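Local coordinates for PPC domain-containing protein (Archaeoglobus fulgidus, PDB 2H6L) that is of unknown function but binds zinc and belongs to the PPC-domain family, with three protein chains in its assembly, at residues R24-F29 / P86-H91; H36-S41 / G77-K82; G19-R24 / L105-V110. One frame throughout, in Å; residues are numbered along the deposited sequence.

Interaction 1 (R24-F29 / P86-H91). With ZN (zinc ion), chain D.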
ATOM      1  N   ARG A  24      -4.110   6.677 -17.384  1.00 22.19           N
ATOM      2  CA  ARG A  24      -4.411   7.904 -18.118  1.00 22.11           C
ATOM      3  C   ARG A  24      -5.241   8.915 -17.331  1.00 20.57           C
ATOM      4  O   ARG A  24      -4.978  10.120 -17.390  1.00 19.59           O
ATOM      5  CB  ARG A  24      -5.123   7.576 -19.432  1.00 24.84           C
ATOM      6  CG  ARG A  24      -4.308   6.699 -20.375  1.00 31.39           C
ATOM      7  CD  ARG A  24      -3.047   7.399 -20.853  1.00 34.51           C
ATOM      8  NE  ARG A  24      -2.200   6.508 -21.642  1.00 39.11           N
ATOM      9  CZ  ARG A  24      -1.087   6.882 -22.267  1.00 40.10           C
ATOM     10  NH1 ARG A  24      -0.675   8.141 -22.203  1.00 40.97           N
ATOM     11  NH2 ARG A  24      -0.381   5.996 -22.954  1.00 40.96           N
ATOM     12  N   GLN A  25      -6.243   8.435 -16.599  1.00 19.59           N
ATOM     13  CA  GLN A  25      -7.091   9.328 -15.817  1.00 18.19           C
ATOM     14  C   GLN A  25      -6.302  10.040 -14.733  1.00 17.79           C
ATOM     15  O   GLN A  25      -6.447  11.241 -14.536  1.00 19.11           O
ATOM     16  CB  GLN A  25      -8.244   8.557 -15.187  1.00 18.82           C
ATOM     17  CG  GLN A  25      -9.208   7.999 -16.208  1.00 21.49           C
ATOM     18  CD  GLN A  25     -10.468   7.445 -15.581  1.00 22.99           C
ATOM     19  OE1 GLN A  25     -11.246   8.177 -14.973  1.00 22.71           O
ATOM     20  NE2 GLN A  25     -10.673   6.144 -15.728  1.00 26.46           N
ATOM     21  N   ILE A  26      -5.463   9.295 -14.027  1.00 16.71           N
ATOM     22  CA  ILE A  26      -4.655   9.889 -12.980  1.00 15.63           C
ATOM     23  C   ILE A  26      -3.746  10.949 -13.593  1.00 16.31           C
ATOM     24  O   ILE A  26      -3.657  12.070 -13.094  1.00 15.89           O
ATOM     25  CB  ILE A  26      -3.805   8.810 -12.259  1.00 14.10           C
ATOM     26  CG1 ILE A  26      -4.742   7.855 -11.503  1.00 15.21           C
ATOM     27  CG2 ILE A  26      -2.798   9.473 -11.310  1.00 11.80           C
ATOM     28  CD1 ILE A  26      -4.043   6.758 -10.707  1.00 11.85           C
ATOM     29  N   GLU A  27      -3.081  10.597 -14.687  1.00 18.06           N
ATOM     30  CA  GLU A  27      -2.184  11.536 -15.346  1.00 21.08           C
ATOM     31  C   GLU A  27      -2.911  12.809 -15.766  1.00 21.11           C
ATOM     32  O   GLU A  27      -2.339  13.893 -15.716  1.00 22.40           O
ATOM     33  CB  GLU A  27      -1.504  10.874 -16.554  1.00 23.92           C
ATOM     34  CG  GLU A  27      -0.750   9.590 -16.185  1.00 30.47           C
ATOM     35  CD  GLU A  27       0.420   9.283 -17.106  1.00 34.71           C
ATOM     36  OE1 GLU A  27       0.286   9.486 -18.333  1.00 36.70           O
ATOM     37  OE2 GLU A  27       1.473   8.822 -16.602  1.00 35.81           O
ATOM     38  N   GLU A  28      -4.172  12.690 -16.170  1.00 21.43           N
ATOM     39  CA  GLU A  28      -4.922  13.877 -16.565  1.00 22.56           C
ATOM     40  C   GLU A  28      -5.160  14.731 -15.330  1.00 22.10           C
ATOM     41  O   GLU A  28      -5.047  15.956 -15.373  1.00 22.20           O
ATOM     42  CB  GLU A  28      -6.253  13.487 -17.212  1.00 25.11           C
ATOM     43  CG  GLU A  28      -6.095  12.881 -18.603  1.00 28.00           C
ATOM     44  CD  GLU A  28      -7.400  12.348 -19.165  1.00 31.77           C
ATOM     45  OE1 GLU A  28      -8.383  13.117 -19.223  1.00 32.88           O
ATOM     46  OE2 GLU A  28      -7.439  11.159 -19.549  1.00 34.41           O
ATOM     47  N   PHE A  29      -5.484  14.080 -14.219  1.00 21.55           N
ATOM     48  CA  PHE A  29      -5.713  14.797 -12.977  1.00 21.42           C
ATOM     49  C   PHE A  29      -4.461  15.578 -12.564  1.00 22.06           C
ATOM     50  O   PHE A  29      -4.535  16.758 -12.210  1.00 22.71           O
ATOM     51  CB  PHE A  29      -6.071  13.817 -11.865  1.00 21.17           C
ATOM     52  CG  PHE A  29      -6.142  14.454 -10.514  1.00 20.21           C
ATOM     53  CD1 PHE A  29      -7.164  15.340 -10.206  1.00 18.64           C
ATOM     54  CD2 PHE A  29      -5.161  14.199  -9.559  1.00 19.79           C
ATOM     55  CE1 PHE A  29      -7.210  15.969  -8.967  1.00 21.11           C
ATOM     56  CE2 PHE A  29      -5.196  14.820  -8.316  1.00 18.97           C
ATOM     57  CZ  PHE A  29      -6.225  15.710  -8.018  1.00 19.46           C
ATOM     58  N   PRO A  86       4.249  15.198 -15.636  1.00 31.87           N
ATOM     59  CA  PRO A  86       4.010  14.205 -14.583  1.00 30.24           C
ATOM     60  C   PRO A  86       3.906  12.778 -15.127  1.00 28.68           C
ATOM     61  O   PRO A  86       3.102  12.488 -16.016  1.00 27.81           O
ATOM     62  CB  PRO A  86       2.722  14.702 -13.923  1.00 29.99           C
ATOM     63  CG  PRO A  86       2.063  15.529 -15.000  1.00 31.65           C
ATOM     64  CD  PRO A  86       3.218  16.246 -15.626  1.00 30.90           C
ATOM     65  N   PHE A  87       4.737  11.895 -14.586  1.00 25.68           N
ATOM     66  CA  PHE A  87       4.769  10.505 -15.018  1.00 23.99           C
ATOM     67  C   PHE A  87       4.485   9.544 -13.860  1.00 22.71           C
ATOM     68  O   PHE A  87       5.106   9.636 -12.802  1.00 20.28           O
ATOM     69  CB  PHE A  87       6.136  10.196 -15.618  1.00 23.39           C
ATOM     70  CG  PHE A  87       6.303   8.767 -16.025  1.00 25.57           C
ATOM     71  CD1 PHE A  87       5.686   8.281 -17.171  1.00 25.42           C
ATOM     72  CD2 PHE A  87       7.072   7.901 -15.256  1.00 23.50           C
ATOM     73  CE1 PHE A  87       5.831   6.952 -17.549  1.00 25.83           C
ATOM     74  CE2 PHE A  87       7.224   6.570 -15.621  1.00 25.13           C
ATOM     75  CZ  PHE A  87       6.603   6.092 -16.772  1.00 25.30           C
ATOM     76  N   CYS A  88       3.547   8.622 -14.068  1.00 23.00           N
ATOM     77  CA  CYS A  88       3.179   7.653 -13.038  1.00 20.77           C
ATOM     78  C   CYS A  88       3.942   6.335 -13.150  1.00 19.71           C
ATOM     79  O   CYS A  88       4.090   5.784 -14.236  1.00 19.29           O
ATOM     80  CB  CYS A  88       1.675   7.338 -13.096  1.00 20.48           C
ATOM     81  SG  CYS A  88       0.548   8.697 -12.697  1.00 25.69           S
ATOM     82  N   HIS A  89       4.427   5.847 -12.009  1.00 17.97           N
ATOM     83  CA  HIS A  89       5.117   4.569 -11.926  1.00 15.17           C
ATOM     84  C   HIS A  89       4.274   3.795 -10.926  1.00 14.66           C
ATOM     85  O   HIS A  89       4.307   4.077  -9.732  1.00 16.15           O
ATOM     86  CB  HIS A  89       6.528   4.717 -11.367  1.00 15.24           C
ATOM     87  CG  HIS A  89       7.276   3.422 -11.303  1.00 17.90           C
ATOM     88  ND1 HIS A  89       8.522   3.305 -10.724  1.00 17.91           N
ATOM     89  CD2 HIS A  89       6.953   2.188 -11.756  1.00 16.76           C
ATOM     90  CE1 HIS A  89       8.932   2.055 -10.823  1.00 17.48           C
ATOM     91  NE2 HIS A  89       8.000   1.354 -11.445  1.00 18.22           N
ATOM     92  N   ILE A  90       3.527   2.813 -11.409  1.00 16.00           N
ATOM     93  CA  ILE A  90       2.640   2.059 -10.536  1.00 16.99           C
ATOM     94  C   ILE A  90       2.792   0.553 -10.602  1.00 16.25           C
ATOM     95  O   ILE A  90       2.943  -0.023 -11.676  1.00 17.30           O
ATOM     96  CB  ILE A  90       1.165   2.380 -10.868  1.00 16.58           C
ATOM     97  CG1 ILE A  90       0.938   3.887 -10.807  1.00 16.09           C
ATOM     98  CG2 ILE A  90       0.233   1.634  -9.906  1.00 16.28           C
ATOM     99  CD1 ILE A  90      -0.354   4.333 -11.462  1.00 17.37           C
ATOM    100  N   HIS A  91       2.736  -0.085  -9.438  1.00 15.29           N
ATOM    101  CA  HIS A  91       2.809  -1.531  -9.362  1.00 16.10           C
ATOM    102  C   HIS A  91       1.482  -1.998  -8.786  1.00 16.91           C
ATOM    103  O   HIS A  91       0.894  -1.320  -7.941  1.00 17.88           O
ATOM    104  CB  HIS A  91       3.977  -1.979  -8.477  1.00 17.29           C
ATOM    105  CG  HIS A  91       5.298  -1.987  -9.187  1.00 19.09           C
ATOM    106  ND1 HIS A  91       6.363  -2.758  -8.774  1.00 22.16           N
ATOM    107  CD2 HIS A  91       5.716  -1.335 -10.298  1.00 16.96           C
ATOM    108  CE1 HIS A  91       7.379  -2.583  -9.600  1.00 18.94           C
ATOM    109  NE2 HIS A  91       7.011  -1.725 -10.534  1.00 17.56           N
TER
HETATM  110 ZN    ZN D 401       7.966  -0.703 -12.232  1.00 26.53          ZN
HETATM  111  O   HOH W   1       3.105  11.543 -18.507  1.00 42.42           O
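Ile-26 and Glu-27, neighbours on one turn of helix, both reach Cys-88 of the strand 86-91, one through a methyl group and one through its chain and carboxylate. In the apolar part, Ile-26 CG2 lies 3.7 Å from Cys-88 SG, and its CD1 methyl comes only loosely, at 4.5 Å, to CD1 of Ile-90. Cys-88 and Ile-90 suit these places because both point toward the helix, and the small thiol leaves room for Glu-27 CG to rest against SG at 3.8 Å as well.

The polar part belongs to Glu-27. Its CG is anti to the carbonyl carbon (chi1 -56°) and the chain is extended beyond it, which brings OE2 across to Cys-88 N. That bond is long, 3.3 Å, yet fairly straight at 162°, and it uses the anti lone pair of OE2. A water 2.7 Å from Pro-86 O is bonded only weakly to Glu-27 OE1.

Metal binding occupies the strand's other face: His-89 points away from the helix, and its NE2, like that of His-91, holds the zinc ion at 2.2 Å, with His-104 as another ligand. Phe-87 and His-89 bond through their backbones to strand 70-82 and Ile-90 to strand 99-110. Helix 22-33 lies against this sheet; the axis of helix segment 24-29 passes 8.6 Å from that of strand segment 86-91, their directions 144° apart.

Interaction 2 (H36-S41 / G77-K82)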
ATOM      1  N   HIS A  36       3.651  17.475  -9.712  1.00 20.79           N
ATOM      2  CA  HIS A  36       4.821  16.861 -10.340  1.00 22.03           C
ATOM      3  C   HIS A  36       5.475  15.767  -9.509  1.00 21.86           C
ATOM      4  O   HIS A  36       6.313  15.017 -10.009  1.00 21.85           O
ATOM      5  CB  HIS A  36       5.860  17.934 -10.671  1.00 23.49           C
ATOM      6  CG  HIS A  36       5.383  18.951 -11.660  1.00 26.73           C
ATOM      7  ND1 HIS A  36       6.120  20.064 -12.002  1.00 28.92           N
ATOM      8  CD2 HIS A  36       4.238  19.022 -12.382  1.00 27.43           C
ATOM      9  CE1 HIS A  36       5.450  20.778 -12.890  1.00 29.27           C
ATOM     10  NE2 HIS A  36       4.305  20.167 -13.137  1.00 28.51           N
ATOM     11  N   ALA A  37       5.091  15.678  -8.240  1.00 20.79           N
ATOM     12  CA  ALA A  37       5.635  14.669  -7.340  1.00 19.01           C
ATOM     13  C   ALA A  37       4.529  14.256  -6.375  1.00 18.71           C
ATOM     14  O   ALA A  37       3.839  15.108  -5.822  1.00 17.02           O
ATOM     15  CB  ALA A  37       6.824  15.242  -6.572  1.00 14.04           C
ATOM     16  N   ALA A  38       4.353  12.954  -6.180  1.00 19.75           N
ATOM     17  CA  ALA A  38       3.310  12.468  -5.282  1.00 20.33           C
ATOM     18  C   ALA A  38       3.388  10.976  -5.006  1.00 21.40           C
ATOM     19  O   ALA A  38       4.114  10.241  -5.675  1.00 22.11           O
ATOM     20  CB  ALA A  38       1.937  12.797  -5.862  1.00 17.54           C
ATOM     21  N   HIS A  39       2.641  10.549  -3.992  1.00 20.48           N
ATOM     22  CA  HIS A  39       2.548   9.145  -3.626  1.00 21.20           C
ATOM     23  C   HIS A  39       1.144   8.752  -4.064  1.00 21.00           C
ATOM     24  O   HIS A  39       0.201   9.524  -3.882  1.00 19.89           O
ATOM     25  CB  HIS A  39       2.679   8.954  -2.118  1.00 22.51           C
ATOM     26  CG  HIS A  39       2.485   7.538  -1.676  1.00 22.77           C
ATOM     27  ND1 HIS A  39       1.610   7.184  -0.671  1.00 22.42           N
ATOM     28  CD2 HIS A  39       3.063   6.388  -2.097  1.00 21.96           C
ATOM     29  CE1 HIS A  39       1.659   5.876  -0.491  1.00 22.64           C
ATOM     30  NE2 HIS A  39       2.533   5.369  -1.344  1.00 24.22           N
ATOM     31  N   ILE A  40       1.006   7.560  -4.636  1.00 21.75           N
ATOM     32  CA  ILE A  40      -0.279   7.089  -5.133  1.00 20.63           C
ATOM     33  C   ILE A  40      -0.711   5.760  -4.543  1.00 20.88           C
ATOM     34  O   ILE A  40       0.103   4.859  -4.353  1.00 17.82           O
ATOM     35  CB  ILE A  40      -0.238   6.894  -6.656  1.00 22.88           C
ATOM     36  CG1 ILE A  40       0.018   8.230  -7.353  1.00 23.56           C
ATOM     37  CG2 ILE A  40      -1.530   6.250  -7.131  1.00 22.48           C
ATOM     38  CD1 ILE A  40       0.323   8.079  -8.838  1.00 26.73           C
ATOM     39  N   SER A  41      -2.010   5.639  -4.291  1.00 19.02           N
ATOM     40  CA  SER A  41      -2.577   4.410  -3.763  1.00 17.88           C
ATOM     41  C   SER A  41      -4.012   4.276  -4.282  1.00 17.52           C
ATOM     42  O   SER A  41      -4.701   5.273  -4.461  1.00 18.67           O
ATOM     43  CB  SER A  41      -2.578   4.446  -2.242  1.00 14.51           C
ATOM     44  OG  SER A  41      -3.081   3.233  -1.726  1.00 18.49           O
ATOM     45  N   GLY A  77       2.196   3.491  -5.893  1.00 18.82           N
ATOM     46  CA  GLY A  77       3.181   4.071  -6.779  1.00 19.63           C
ATOM     47  C   GLY A  77       3.497   5.513  -6.486  1.00 19.40           C
ATOM     48  O   GLY A  77       3.145   6.044  -5.435  1.00 18.89           O
ATOM     49  N   ASN A  78       4.160   6.158  -7.436  1.00 17.97           N
ATOM     50  CA  ASN A  78       4.540   7.539  -7.262  1.00 16.76           C
ATOM     51  C   ASN A  78       4.463   8.329  -8.561  1.00 14.92           C
ATOM     52  O   ASN A  78       4.349   7.768  -9.655  1.00 14.45           O
ATOM     53  CB  ASN A  78       5.963   7.601  -6.712  1.00 17.05           C
ATOM     54  CG  ASN A  78       6.956   6.912  -7.616  1.00 19.34           C
ATOM     55  OD1 ASN A  78       7.151   7.320  -8.765  1.00 21.06           O
ATOM     56  ND2 ASN A  78       7.585   5.854  -7.113  1.00 17.13           N
ATOM     57  N   VAL A  79       4.525   9.645  -8.411  1.00 15.05           N
ATOM     58  CA  VAL A  79       4.497  10.573  -9.532  1.00 17.01           C
ATOM     59  C   VAL A  79       5.822  11.312  -9.529  1.00 18.30           C
ATOM     60  O   VAL A  79       6.330  11.688  -8.469  1.00 18.95           O
ATOM     61  CB  VAL A  79       3.380  11.620  -9.377  1.00 16.88           C
ATOM     62  CG1 VAL A  79       3.502  12.666 -10.474  1.00 18.25           C
ATOM     63  CG2 VAL A  79       2.021  10.946  -9.416  1.00 13.23           C
ATOM     64  N   SER A  80       6.385  11.508 -10.714  1.00 20.43           N
ATOM     65  CA  SER A  80       7.645  12.223 -10.858  1.00 23.24           C
ATOM     66  C   SER A  80       7.692  12.801 -12.266  1.00 25.05           C
ATOM     67  O   SER A  80       6.738  12.640 -13.031  1.00 24.52           O
ATOM     68  CB  SER A  80       8.833  11.287 -10.605  1.00 20.85           C
ATOM     69  OG  SER A  80       8.692  10.071 -11.309  1.00 24.16           O
HETATM   70  N   MSE A  81       8.786  13.474 -12.607  1.00 27.46           N
HETATM   71  CA  MSE A  81       8.906  14.080 -13.927  1.00 29.65           C
HETATM   72  C   MSE A  81       9.699  13.267 -14.939  1.00 30.43           C
HETATM   73  O   MSE A  81      10.832  12.862 -14.686  1.00 27.89           O
HETATM   74  CB  MSE A  81       9.514  15.483 -13.810  1.00 33.33           C
HETATM   75  CG  MSE A  81       8.599  16.513 -13.149  1.00 40.01           C
HETATM   76 SE   MSE A  81       7.025  16.979 -14.212  1.00 51.23          SE
HETATM   77  CE  MSE A  81       7.825  18.372 -15.294  1.00 44.62           C
ATOM     78  N   LYS A  82       9.074  13.033 -16.087  1.00 31.90           N
ATOM     79  CA  LYS A  82       9.688  12.307 -17.194  1.00 35.47           C
ATOM     80  C   LYS A  82       9.245  13.023 -18.468  1.00 36.98           C
ATOM     81  O   LYS A  82       8.049  13.229 -18.692  1.00 35.82           O
ATOM     82  CB  LYS A  82       9.220  10.849 -17.225  1.00 34.94           C
ATOM     83  CG  LYS A  82       9.881  10.022 -18.324  1.00 38.45           C
ATOM     84  CD  LYS A  82       9.483   8.548 -18.261  1.00 40.83           C
ATOM     85  CE  LYS A  82      10.179   7.730 -19.346  1.00 41.45           C
ATOM     86  NZ  LYS A  82       9.796   6.289 -19.309  1.00 40.86           N
TER
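Ala-38 and Val-79 face each other as an antiparallel hydrogen-bonded pair: Val-79 N reaches Ala-38 O at 2.8 Å, and Ala-38 N returns a longer bond of 3.3 Å to Val-79 O. Two residues on, Ile-40 and Gly-77 repeat the pattern, with Ile-40 N 2.7 Å from Gly-77 O. Between them His-39 and Asn-78 form the non-hydrogen-bonded pair, where Asn-78 CA sits 3.2 Å from Ala-38 O in a CA-H...O contact.

Ala-38, Ile-40 and Val-79 share one face of the sheet. The Ile-40 chain meets that of Val-79 at about a right angle, and CD1 presses on Val-79 CG2 at 3.4 Å, tighter than usual for two methyls. Val-79 places that branch there with CG2 anti to its carbonyl carbon, beside its backbone N. Gly-77 adds no bulk beside Ile-40, on the face where a side chain would have pointed. At the far end, Met-81, present as selenomethionine, is bent at chi2 and chi3, which lays SE over one face of the His-36 ring, 3.6 Å from its CG; CE follows over the same ring as a CH-pi contact.

Further out, strand 38-43 also bonds to strand 113-119, and strand 70-82 to strand 85-96. His-39 stacks on Phe-116 of the second subunit, while Asn-78 ND2 bonds to Glu-114 of that subunit.

Since that same Glu-114 carboxylate also accepts from ND1 of His-89, a zinc ligand, Glu-114 of the second subunit is a second-shell residue, and Asn-78 bonds to it from beyond. The amide probably steadies a carboxylate that is likely to fix the rotation of the His-89 ring, so the zinc site and the subunit interface are joined through this carboxylate.

Interaction 3 (G19-R24 / L105-V110)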
ATOM      1  N   GLY A  19     -14.798   2.436 -17.607  1.00 20.47           N
ATOM      2  CA  GLY A  19     -14.413   2.258 -18.999  1.00 21.73           C
ATOM      3  C   GLY A  19     -13.209   3.016 -19.537  1.00 23.15           C
ATOM      4  O   GLY A  19     -12.853   2.838 -20.698  1.00 23.82           O
ATOM      5  N   LYS A  20     -12.579   3.855 -18.722  1.00 23.22           N
ATOM      6  CA  LYS A  20     -11.411   4.620 -19.165  1.00 24.16           C
ATOM      7  C   LYS A  20     -10.149   4.057 -18.518  1.00 23.79           C
ATOM      8  O   LYS A  20     -10.230   3.409 -17.479  1.00 23.22           O
ATOM      9  CB  LYS A  20     -11.560   6.093 -18.769  1.00 25.20           C
ATOM     10  CG  LYS A  20     -12.797   6.774 -19.330  1.00 28.74           C
ATOM     11  CD  LYS A  20     -12.730   6.885 -20.847  1.00 29.61           C
ATOM     12  CE  LYS A  20     -13.960   7.608 -21.398  1.00 32.37           C
ATOM     13  NZ  LYS A  20     -13.832   7.914 -22.853  1.00 34.69           N
ATOM     14  N   ASP A  21      -8.988   4.322 -19.118  1.00 22.34           N
ATOM     15  CA  ASP A  21      -7.725   3.819 -18.577  1.00 20.86           C
ATOM     16  C   ASP A  21      -7.382   4.399 -17.210  1.00 18.84           C
ATOM     17  O   ASP A  21      -7.447   5.606 -16.991  1.00 18.70           O
ATOM     18  CB  ASP A  21      -6.565   4.103 -19.534  1.00 20.31           C
ATOM     19  CG  ASP A  21      -5.265   3.464 -19.068  1.00 19.37           C
ATOM     20  OD1 ASP A  21      -5.158   2.225 -19.142  1.00 21.38           O
ATOM     21  OD2 ASP A  21      -4.360   4.193 -18.613  1.00 19.75           O
ATOM     22  N   LEU A  22      -6.989   3.522 -16.298  1.00 20.19           N
ATOM     23  CA  LEU A  22      -6.652   3.930 -14.948  1.00 18.86           C
ATOM     24  C   LEU A  22      -5.473   4.901 -14.925  1.00 19.22           C
ATOM     25  O   LEU A  22      -5.577   5.989 -14.372  1.00 16.38           O
ATOM     26  CB  LEU A  22      -6.346   2.686 -14.102  1.00 20.89           C
ATOM     27  CG  LEU A  22      -6.579   2.831 -12.597  1.00 20.06           C
ATOM     28  CD1 LEU A  22      -6.471   1.481 -11.903  1.00 18.45           C
ATOM     29  CD2 LEU A  22      -5.576   3.812 -12.037  1.00 22.62           C
ATOM     30  N   VAL A  23      -4.357   4.512 -15.539  1.00 18.21           N
ATOM     31  CA  VAL A  23      -3.178   5.367 -15.561  1.00 18.24           C
ATOM     32  C   VAL A  23      -3.455   6.708 -16.228  1.00 19.82           C
ATOM     33  O   VAL A  23      -3.086   7.756 -15.706  1.00 20.58           O
ATOM     34  CB  VAL A  23      -2.005   4.695 -16.301  1.00 18.71           C
ATOM     35  CG1 VAL A  23      -0.740   5.533 -16.140  1.00 15.94           C
ATOM     36  CG2 VAL A  23      -1.791   3.294 -15.772  1.00 20.58           C
ATOM     37  N   ARG A  24      -4.110   6.677 -17.384  1.00 22.19           N
ATOM     38  CA  ARG A  24      -4.411   7.904 -18.118  1.00 22.11           C
ATOM     39  C   ARG A  24      -5.241   8.915 -17.331  1.00 20.57           C
ATOM     40  O   ARG A  24      -4.978  10.120 -17.390  1.00 19.59           O
ATOM     41  CB  ARG A  24      -5.123   7.576 -19.432  1.00 24.84           C
ATOM     42  CG  ARG A  24      -4.308   6.699 -20.375  1.00 31.39           C
ATOM     43  CD  ARG A  24      -3.047   7.399 -20.853  1.00 34.51           C
ATOM     44  NE  ARG A  24      -2.200   6.508 -21.642  1.00 39.11           N
ATOM     45  CZ  ARG A  24      -1.087   6.882 -22.267  1.00 40.10           C
ATOM     46  NH1 ARG A  24      -0.675   8.141 -22.203  1.00 40.97           N
ATOM     47  NH2 ARG A  24      -0.381   5.996 -22.954  1.00 40.96           N
ATOM     48  N   LEU A 105       2.466  -1.834 -13.774  1.00 15.83           N
ATOM     49  CA  LEU A 105       1.207  -1.554 -14.453  1.00 17.87           C
ATOM     50  C   LEU A 105       1.403  -0.698 -15.699  1.00 18.63           C
ATOM     51  O   LEU A 105       2.031   0.355 -15.641  1.00 20.05           O
ATOM     52  CB  LEU A 105       0.247  -0.844 -13.497  1.00 16.83           C
ATOM     53  CG  LEU A 105      -1.099  -0.415 -14.076  1.00 17.27           C
ATOM     54  CD1 LEU A 105      -1.908  -1.653 -14.446  1.00 17.32           C
ATOM     55  CD2 LEU A 105      -1.845   0.431 -13.048  1.00 18.75           C
ATOM     56  N   PHE A 106       0.853  -1.152 -16.822  1.00 18.99           N
ATOM     57  CA  PHE A 106       0.958  -0.408 -18.075  1.00 19.98           C
ATOM     58  C   PHE A 106      -0.373   0.242 -18.397  1.00 18.48           C
ATOM     59  O   PHE A 106      -0.428   1.421 -18.755  1.00 18.45           O
ATOM     60  CB  PHE A 106       1.376  -1.336 -19.217  1.00 20.50           C
ATOM     61  CG  PHE A 106       2.813  -1.770 -19.143  1.00 23.36           C
ATOM     62  CD1 PHE A 106       3.836  -0.879 -19.443  1.00 23.69           C
ATOM     63  CD2 PHE A 106       3.143  -3.062 -18.760  1.00 22.43           C
ATOM     64  CE1 PHE A 106       5.169  -1.269 -19.363  1.00 24.70           C
ATOM     65  CE2 PHE A 106       4.476  -3.460 -18.675  1.00 23.39           C
ATOM     66  CZ  PHE A 106       5.488  -2.564 -18.976  1.00 23.26           C
ATOM     67  N   SER A 107      -1.447  -0.532 -18.273  1.00 17.72           N
ATOM     68  CA  SER A 107      -2.793  -0.017 -18.522  1.00 17.57           C
ATOM     69  C   SER A 107      -3.838  -0.872 -17.819  1.00 16.86           C
ATOM     70  O   SER A 107      -3.610  -2.047 -17.523  1.00 16.40           O
ATOM     71  CB  SER A 107      -3.106  -0.003 -20.018  1.00 16.68           C
ATOM     72  OG  SER A 107      -3.271  -1.326 -20.510  1.00 21.49           O
ATOM     73  N   ALA A 108      -4.990  -0.263 -17.563  1.00 17.20           N
ATOM     74  CA  ALA A 108      -6.097  -0.945 -16.922  1.00 15.29           C
ATOM     75  C   ALA A 108      -7.384  -0.194 -17.214  1.00 15.80           C
ATOM     76  O   ALA A 108      -7.455   1.025 -17.074  1.00 15.49           O
ATOM     77  CB  ALA A 108      -5.878  -1.032 -15.419  1.00 16.47           C
ATOM     78  N   GLU A 109      -8.394  -0.933 -17.649  1.00 17.20           N
ATOM     79  CA  GLU A 109      -9.689  -0.341 -17.923  1.00 18.32           C
ATOM     80  C   GLU A 109     -10.387  -0.338 -16.576  1.00 17.66           C
ATOM     81  O   GLU A 109     -10.487  -1.373 -15.926  1.00 17.14           O
ATOM     82  CB  GLU A 109     -10.469  -1.194 -18.909  1.00 19.40           C
ATOM     83  CG  GLU A 109     -11.726  -0.533 -19.426  1.00 24.71           C
ATOM     84  CD  GLU A 109     -12.444  -1.394 -20.442  1.00 28.30           C
ATOM     85  OE1 GLU A 109     -11.763  -1.935 -21.342  1.00 30.43           O
ATOM     86  OE2 GLU A 109     -13.685  -1.527 -20.346  1.00 29.83           O
ATOM     87  N   VAL A 110     -10.859   0.826 -16.158  1.00 17.29           N
ATOM     88  CA  VAL A 110     -11.530   0.947 -14.873  1.00 18.48           C
ATOM     89  C   VAL A 110     -12.980   0.451 -14.811  1.00 20.79           C
ATOM     90  O   VAL A 110     -13.773   0.681 -15.734  1.00 18.59           O
ATOM     91  CB  VAL A 110     -11.538   2.409 -14.408  1.00 17.78           C
ATOM     92  CG1 VAL A 110     -12.398   2.551 -13.158  1.00 20.10           C
ATOM     93  CG2 VAL A 110     -10.126   2.877 -14.142  1.00 17.92           C
TER
HETATM   94  O   HOH W   2      -1.853   3.538 -19.664  1.00 18.26           O
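Leu-22 packs on Val-110 and Ala-108 at the apolar centre of this contact. Its chain meets that of Val-110 at about a right angle, CB lying 3.8 Å from Val-110 CG2, and the same CB is 4.0 Å from Ala-108 CB, where the small alanine lets the first turn of helix settle close. Val-23 and Leu-105 extend the patch, sliding past each other in opposite directions with Val-23 CG2 4.0 Å from Leu-105 CD2.

This is the junction where the chain, after running beside strand 99-110, turns into helix 22-33. Asp-21 and Glu-109 form a single backbone bridge, Gly-19 N bonds to Val-110 O and Val-110 N to Lys-20 O, and Leu-22 N lies nearly in line with the Ala-108 C=O bond, 2.7 Å from its O. Gly-19 suits the turn: its phi of 79° would jam a CB against the preceding carbonyl. Earlier in the strand, Phe-106 and Ser-107 both face Val-50 in a classic beta bulge.

Asp-21 is the N-cap. With CG anti to the backbone N (chi1 -174°), OD2 accepts from Arg-24 N at 2.8 Å, while OD1, met on its syn side but 33° out of the carboxylate plane, takes Ala-108 N at 3.0 Å. Both oxygens being held, the carboxylate has little freedom to turn. With an alanine here, the helix start would probably lose its cap and Ala-108 N its acceptor. At the polar edge a water donates to Asp-21 OD2 and, at 2.7 Å, to Phe-106 O, and Glu-109 forms a salt bridge with Arg-47.

Overall arrangement
Interaction 1 lies between the other two, its centre about 7 Å from that of interaction 2 and about 9 Å from that of interaction 3; the centres of interactions 2 and 3 are about 16 Å apart, and their nearest atoms about 7 Å. Strand 86-91 makes both joins: Phe-87 N is 2.6 Å from Ser-80 O, and Ile-90 O is 2.8 Å from Leu-105 N, each a probable hydrogen bond. Helix 22-33 serves interactions 1 and 3, which share Arg-24. The zinc ligands His-89 and His-91 belong to interaction 1. His-104 directly precedes the strand segment of interaction 3, and Asn-78 of interaction 2 has its side chain about 8 Å from a bound zinc.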